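Local coordinates for dipicolinate synthase subunit B (Bacillus halodurans, PDB 3LQK), which probably serves as the flavoprotein-like subunit of dipicolinate synthase, the enzyme that makes the dipicolinic acid of bacterial spores, at residues F12-S17 / I92-G97; P125-I130 / Y153-G158. One frame throughout, in Å; residues are numbered along the deposited sequence.

Contact 1: residues F12-S17 / I92-G97; sequences FGLTGS and IAPMTG. With PO4 (phosphate ion), chain B.
Thr-15 ties the end of strand 9-13 to Pro-94 and Thr-96, largely through its hydroxyl. Its OG1 donates to Pro-94 O at 2.6 Å, tilted 33° from the carbonyl plane, and accepts the N-H of Thr-96 at 3.1 Å. Pro-94 O also takes the backbone N-H of Thr-15, so two bonds from one residue grip this carbonyl. With chi1 at 69°, OG1 stands between its own backbone N and carbonyl carbon, while CG2 reaches across to the CG2 branch of Ile-92. A valine here would probably leave Thr-96 N without its acceptor and Pro-94 O with one donor fewer. Within the strands, Ala-93 N bonds to Gly-13 O, and the CD2 branch of Leu-14 lies against Ala-93 O, with Val-24 and Met-28 nearby. These are neighbouring parallel strands in the sheet of an alpha/beta fold of the flavoprotein family, seen at their C-terminal ends, where such folds commonly bind ligands; the second chain turns a corner at Pro-94, after a cis peptide, yet stays bonded to the first. At the backbone angles of Gly-16 a CB would be jammed against the carbonyl O of Thr-15, and its CA meets Thr-96 CG2 at a tight 3.4 Å. Beyond this closely packed part the contact becomes looser and partly exposed: a phosphate ion, probably from the crystallisation liquor, accepts the N-H of Gly-16 on O3, 2.9 Å from Gly-16 N. Thr-96 OG1 caps the following helix at Ser-99 N, and Asn-98 and Ser-99 also bind the ion.

Contact 2: residues P125-I130 / Y153-G158; sequences PVVVGI and YFIPFG
The CG2 methyl of Val-128 sits over the centre of the Phe-154 ring, 3.4 Å from its centroid and 8° off the ring normal, a CH-pi contact in which a single bump meets the flat of the ring. A chi1 of -59° for Val-128 turns CG2 toward that ring, while the other branch, CG1, is directed to Met-95. Ile-130 meets the same ring differently: its CG1 comes to the edge, near the ring plane, 4.1 Å from Phe-154 CD2. The phenyl group thus fits a corner formed by the two aliphatic residues, and Ile-143, Leu-146 and Met-147 of helix 140-147 pack on it as well. That helix connects the two strands in a beta-alpha-beta crossover, and the parallel pairing is held by Tyr-153 N to Val-126 O, Val-128 N to Tyr-153 O and Ile-155 N to Val-128 O. On the sheet face that carries Val-127 and Tyr-153, a second set of bumps meets. Val-127 CG1 lies 3.7 Å from Ile-155 CG1, the two side chains crossing at about a right angle, and Ile-155 CD1 settles over Gly-129 CA, where a CB would collide with that methyl. Earlier along the strands, Pro-125 CB approaches CE2 of the Tyr-153 ring obliquely, at 3.8 Å; the same ring makes a cation-pi contact with Lys-150 of a second subunit. Past Ile-155 the backbones separate, and a water bridges the parting strands, donating to Val-128 O and Ile-155 O and accepting from Ile-130 N at 3.0 Å. Farther on, Ile-130 CD1 is lodged against CB and CG of Phe-157.

How the contacts relate
Both contacts belong to one sheet, in which strands 89-95 and 126-132 are neighbours, and their centres lie about 11 Å apart. Backbone atoms join them directly: Met-95 N approaches Gly-129 O at 2.7 Å and Gly-129 N approaches Ile-92 O at 2.8 Å, both probable hydrogen bonds. The selenium of Met-95 also packs on Val-128 CG1, linking the two across strands. Each is largely buried, but their chemistry differs. Contact 1 lies where strands give way to loops and is dominated by polar bonds that end at partly exposed residues beside a bound phosphate. Contact 2 joins regular backbone pairing to aliphatic and aromatic side-chain packing, with one residue reaching a second subunit.

Contact 1: residues F12-S17 / I92-G97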
loop_
_atom_site.group_PDB
_atom_site.type_symbol
_atom_site.label_atom_id
_atom_site.label_comp_id
_atom_site.label_asym_id
_atom_site.label_seq_id
_atom_site.Cartn_x
_atom_site.Cartn_y
_atom_site.Cartn_z
ATOM N N PHE A 12 -11.317 -26.163 -7.996
ATOM C CA PHE A 12 -12.534 -25.331 -7.769
ATOM C C PHE A 12 -12.720 -25.178 -6.267
ATOM O O PHE A 12 -13.235 -26.050 -5.573
ATOM C CB PHE A 12 -13.746 -25.992 -8.425
ATOM C CG PHE A 12 -14.863 -25.054 -8.764
ATOM C CD1 PHE A 12 -15.341 -24.996 -10.052
ATOM C CD2 PHE A 12 -15.480 -24.273 -7.778
ATOM C CE1 PHE A 12 -16.392 -24.147 -10.383
ATOM C CE2 PHE A 12 -16.512 -23.390 -8.096
ATOM C CZ PHE A 12 -16.978 -23.339 -9.393
ATOM N N GLY A 13 -12.232 -24.072 -5.764
ATOM C CA GLY A 13 -12.389 -23.714 -4.369
ATOM C C GLY A 13 -13.563 -22.827 -4.062
ATOM O O GLY A 13 -13.879 -21.872 -4.779
ATOM N N LEU A 14 -14.204 -23.161 -2.959
ATOM C CA LEU A 14 -15.408 -22.512 -2.465
ATOM C C LEU A 14 -15.083 -21.847 -1.166
ATOM O O LEU A 14 -14.499 -22.465 -0.228
ATOM C CB LEU A 14 -16.470 -23.572 -2.264
ATOM C CG LEU A 14 -16.681 -24.478 -3.499
ATOM C CD1 LEU A 14 -17.342 -25.828 -3.138
ATOM C CD2 LEU A 14 -17.561 -23.744 -4.477
ATOM N N THR A 15 -15.432 -20.582 -1.072
ATOM C CA THR A 15 -15.276 -19.916 0.222
ATOM C C THR A 15 -16.619 -19.401 0.778
ATOM O O THR A 15 -17.540 -19.163 0.024
ATOM C CB THR A 15 -14.257 -18.732 0.128
ATOM O OG1 THR A 15 -14.811 -17.661 -0.653
ATOM C CG2 THR A 15 -12.910 -19.173 -0.461
ATOM N N GLY A 16 -16.674 -19.121 2.074
ATOM C CA GLY A 16 -17.828 -18.420 2.662
ATOM C C GLY A 16 -18.886 -19.416 3.118
ATOM O O GLY A 16 -18.583 -20.592 3.219
ATOM N N SER A 17 -20.129 -18.965 3.346
ATOM C CA SER A 17 -21.230 -19.871 3.810
ATOM C C SER A 17 -21.627 -20.979 2.789
ATOM O O SER A 17 -21.806 -20.712 1.574
ATOM C CB SER A 17 -22.480 -19.069 4.189
ATOM O OG SER A 17 -23.579 -19.943 4.461
ATOM N N ILE A 92 -11.467 -19.815 -7.687
ATOM C CA ILE A 92 -12.024 -19.546 -6.370
ATOM C C ILE A 92 -13.313 -18.805 -6.586
ATOM O O ILE A 92 -13.330 -17.623 -7.018
ATOM C CB ILE A 92 -11.133 -18.664 -5.502
ATOM C CG1 ILE A 92 -9.671 -19.190 -5.427
ATOM C CG2 ILE A 92 -11.715 -18.499 -4.072
ATOM C CD1 ILE A 92 -8.763 -18.208 -4.647
ATOM N N ALA A 93 -14.411 -19.520 -6.356
ATOM C CA ALA A 93 -15.715 -18.946 -6.498
ATOM C C ALA A 93 -16.754 -19.650 -5.639
ATOM O O ALA A 93 -16.859 -20.863 -5.682
ATOM C CB ALA A 93 -16.128 -18.929 -7.970
ATOM N N PRO A 94 -17.534 -18.889 -4.849
ATOM C CA PRO A 94 -17.443 -17.454 -4.607
ATOM C C PRO A 94 -16.203 -17.151 -3.819
ATOM O O PRO A 94 -15.713 -18.043 -3.034
ATOM C CB PRO A 94 -18.730 -17.138 -3.781
ATOM C CG PRO A 94 -19.081 -18.387 -3.145
ATOM C CD PRO A 94 -18.618 -19.504 -4.042
HETATM N N MSE A 95 -15.638 -15.956 -4.064
HETATM C CA MSE A 95 -14.539 -15.468 -3.194
HETATM C C MSE A 95 -15.053 -14.349 -2.318
HETATM O O MSE A 95 -15.348 -13.238 -2.807
HETATM C CB MSE A 95 -13.307 -15.030 -3.988
HETATM C CG MSE A 95 -12.078 -14.679 -3.094
HETATM SE SE MSE A 95 -10.530 -14.200 -4.176
HETATM C CE MSE A 95 -11.147 -12.646 -4.893
ATOM N N THR A 96 -15.136 -14.639 -1.017
ATOM C CA THR A 96 -15.694 -13.712 -0.056
ATOM C C THR A 96 -14.724 -12.536 0.207
ATOM O O THR A 96 -13.589 -12.554 -0.196
ATOM C CB THR A 96 -15.940 -14.371 1.317
ATOM O OG1 THR A 96 -14.668 -14.853 1.851
ATOM C CG2 THR A 96 -16.957 -15.463 1.231
ATOM N N GLY A 97 -15.199 -11.526 0.918
ATOM C CA GLY A 97 -14.382 -10.399 1.261
ATOM C C GLY A 97 -13.205 -10.797 2.116
ATOM O O GLY A 97 -12.100 -10.342 1.895
HETATM P P PO4 B . -14.180 -17.122 4.575
HETATM O O1 PO4 B . -15.451 -16.287 4.658
HETATM O O2 PO4 B . -13.723 -17.584 5.949
HETATM O O3 PO4 B . -14.375 -18.389 3.754
HETATM O O4 PO4 B . -13.073 -16.297 3.972
#

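Contact 2: residues P125-I130 / Y153-G158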
loop_
_atom_site.group_PDB
_atom_site.type_symbol
_atom_site.label_atom_id
_atom_site.label_comp_id
_atom_site.label_asym_id
_atom_site.label_seq_id
_atom_site.Cartn_x
_atom_site.Cartn_y
_atom_site.Cartn_z
ATOM N N PRO A 125 -2.679 -20.094 -14.013
ATOM C CA PRO A 125 -3.696 -19.093 -13.717
ATOM C C PRO A 125 -4.619 -19.383 -12.583
ATOM O O PRO A 125 -5.053 -20.544 -12.367
ATOM C CB PRO A 125 -4.525 -19.047 -15.007
ATOM C CG PRO A 125 -4.371 -20.386 -15.624
ATOM C CD PRO A 125 -2.873 -20.689 -15.353
ATOM N N VAL A 126 -4.966 -18.334 -11.851
ATOM C CA VAL A 126 -6.025 -18.415 -10.856
ATOM C C VAL A 126 -7.124 -17.492 -11.307
ATOM O O VAL A 126 -6.838 -16.324 -11.649
ATOM C CB VAL A 126 -5.520 -17.922 -9.434
ATOM C CG1 VAL A 126 -6.679 -17.882 -8.370
ATOM C CG2 VAL A 126 -4.407 -18.849 -8.970
ATOM N N VAL A 127 -8.363 -17.975 -11.258
ATOM C CA VAL A 127 -9.549 -17.244 -11.697
ATOM C C VAL A 127 -10.439 -17.091 -10.500
ATOM O O VAL A 127 -10.775 -18.076 -9.865
ATOM C CB VAL A 127 -10.286 -18.031 -12.763
ATOM C CG1 VAL A 127 -11.711 -17.453 -13.053
ATOM C CG2 VAL A 127 -9.415 -18.147 -14.039
ATOM N N VAL A 128 -10.835 -15.861 -10.184
ATOM C CA VAL A 128 -11.620 -15.566 -8.998
ATOM C C VAL A 128 -12.981 -14.964 -9.357
ATOM O O VAL A 128 -13.097 -14.176 -10.289
ATOM C CB VAL A 128 -10.845 -14.603 -7.999
ATOM C CG1 VAL A 128 -9.503 -15.240 -7.549
ATOM C CG2 VAL A 128 -10.570 -13.318 -8.570
ATOM N N GLY A 129 -14.008 -15.389 -8.624
ATOM C CA GLY A 129 -15.357 -14.796 -8.658
ATOM C C GLY A 129 -15.705 -14.068 -7.378
ATOM O O GLY A 129 -16.124 -14.693 -6.381
ATOM N N ILE A 130 -15.517 -12.760 -7.347
ATOM C CA ILE A 130 -15.747 -12.012 -6.133
ATOM C C ILE A 130 -17.187 -12.000 -5.738
ATOM O O ILE A 130 -18.056 -12.097 -6.549
ATOM C CB ILE A 130 -15.344 -10.514 -6.144
ATOM C CG1 ILE A 130 -15.157 -9.995 -7.513
ATOM C CG2 ILE A 130 -14.220 -10.223 -5.180
ATOM C CD1 ILE A 130 -16.371 -9.621 -8.054
ATOM N N TYR A 153 -6.908 -13.706 -12.693
ATOM C CA TYR A 153 -7.962 -13.231 -13.580
ATOM C C TYR A 153 -9.311 -13.272 -12.894
ATOM O O TYR A 153 -9.506 -14.098 -11.981
ATOM C CB TYR A 153 -8.023 -14.060 -14.886
ATOM C CG TYR A 153 -6.672 -14.174 -15.576
ATOM C CD1 TYR A 153 -6.239 -13.230 -16.496
ATOM C CD2 TYR A 153 -5.810 -15.214 -15.257
ATOM C CE1 TYR A 153 -4.947 -13.336 -17.088
ATOM C CE2 TYR A 153 -4.548 -15.299 -15.807
ATOM C CZ TYR A 153 -4.149 -14.410 -16.744
ATOM O OH TYR A 153 -2.913 -14.594 -17.255
ATOM N N PHE A 154 -10.193 -12.357 -13.303
ATOM C CA PHE A 154 -11.505 -12.172 -12.676
ATOM C C PHE A 154 -12.678 -12.562 -13.584
ATOM O O PHE A 154 -12.707 -12.198 -14.776
ATOM C CB PHE A 154 -11.663 -10.707 -12.223
ATOM C CG PHE A 154 -10.992 -10.385 -10.910
ATOM C CD1 PHE A 154 -9.614 -10.352 -10.801
ATOM C CD2 PHE A 154 -11.749 -10.147 -9.759
ATOM C CE1 PHE A 154 -9.000 -10.078 -9.612
ATOM C CE2 PHE A 154 -11.127 -9.903 -8.529
ATOM C CZ PHE A 154 -9.764 -9.838 -8.464
ATOM N N ILE A 155 -13.601 -13.377 -13.052
ATOM C CA ILE A 155 -14.852 -13.635 -13.694
ATOM C C ILE A 155 -15.535 -12.250 -13.728
ATOM O O ILE A 155 -15.511 -11.513 -12.747
ATOM C CB ILE A 155 -15.731 -14.591 -12.909
ATOM C CG1 ILE A 155 -15.053 -15.964 -12.686
ATOM C CG2 ILE A 155 -17.130 -14.750 -13.577
ATOM C CD1 ILE A 155 -15.838 -16.870 -11.684
ATOM N N PRO A 156 -16.095 -11.877 -14.869
ATOM C CA PRO A 156 -16.652 -10.556 -14.993
ATOM C C PRO A 156 -17.621 -10.275 -13.878
ATOM O O PRO A 156 -18.373 -11.184 -13.440
ATOM C CB PRO A 156 -17.392 -10.630 -16.354
ATOM C CG PRO A 156 -16.536 -11.468 -17.141
ATOM C CD PRO A 156 -15.991 -12.537 -16.182
ATOM N N PHE A 157 -17.627 -9.042 -13.413
ATOM C CA PHE A 157 -18.386 -8.683 -12.212
ATOM C C PHE A 157 -19.030 -7.248 -12.313
ATOM O O PHE A 157 -18.738 -6.446 -13.226
ATOM C CB PHE A 157 -17.474 -8.799 -10.991
ATOM C CG PHE A 157 -16.254 -7.852 -11.039
ATOM C CD1 PHE A 157 -16.354 -6.530 -10.633
ATOM C CD2 PHE A 157 -15.036 -8.298 -11.486
ATOM C CE1 PHE A 157 -15.255 -5.676 -10.693
ATOM C CE2 PHE A 157 -13.939 -7.441 -11.499
ATOM C CZ PHE A 157 -14.062 -6.141 -11.125
ATOM N N GLY A 158 -19.838 -6.916 -11.325
ATOM C CA GLY A 158 -20.584 -5.670 -11.340
ATOM C C GLY A 158 -21.278 -5.468 -10.026
ATOM O O GLY A 158 -21.226 -6.343 -9.161
HETATM O O HOH W 1 -14.772 -11.886 -10.102
#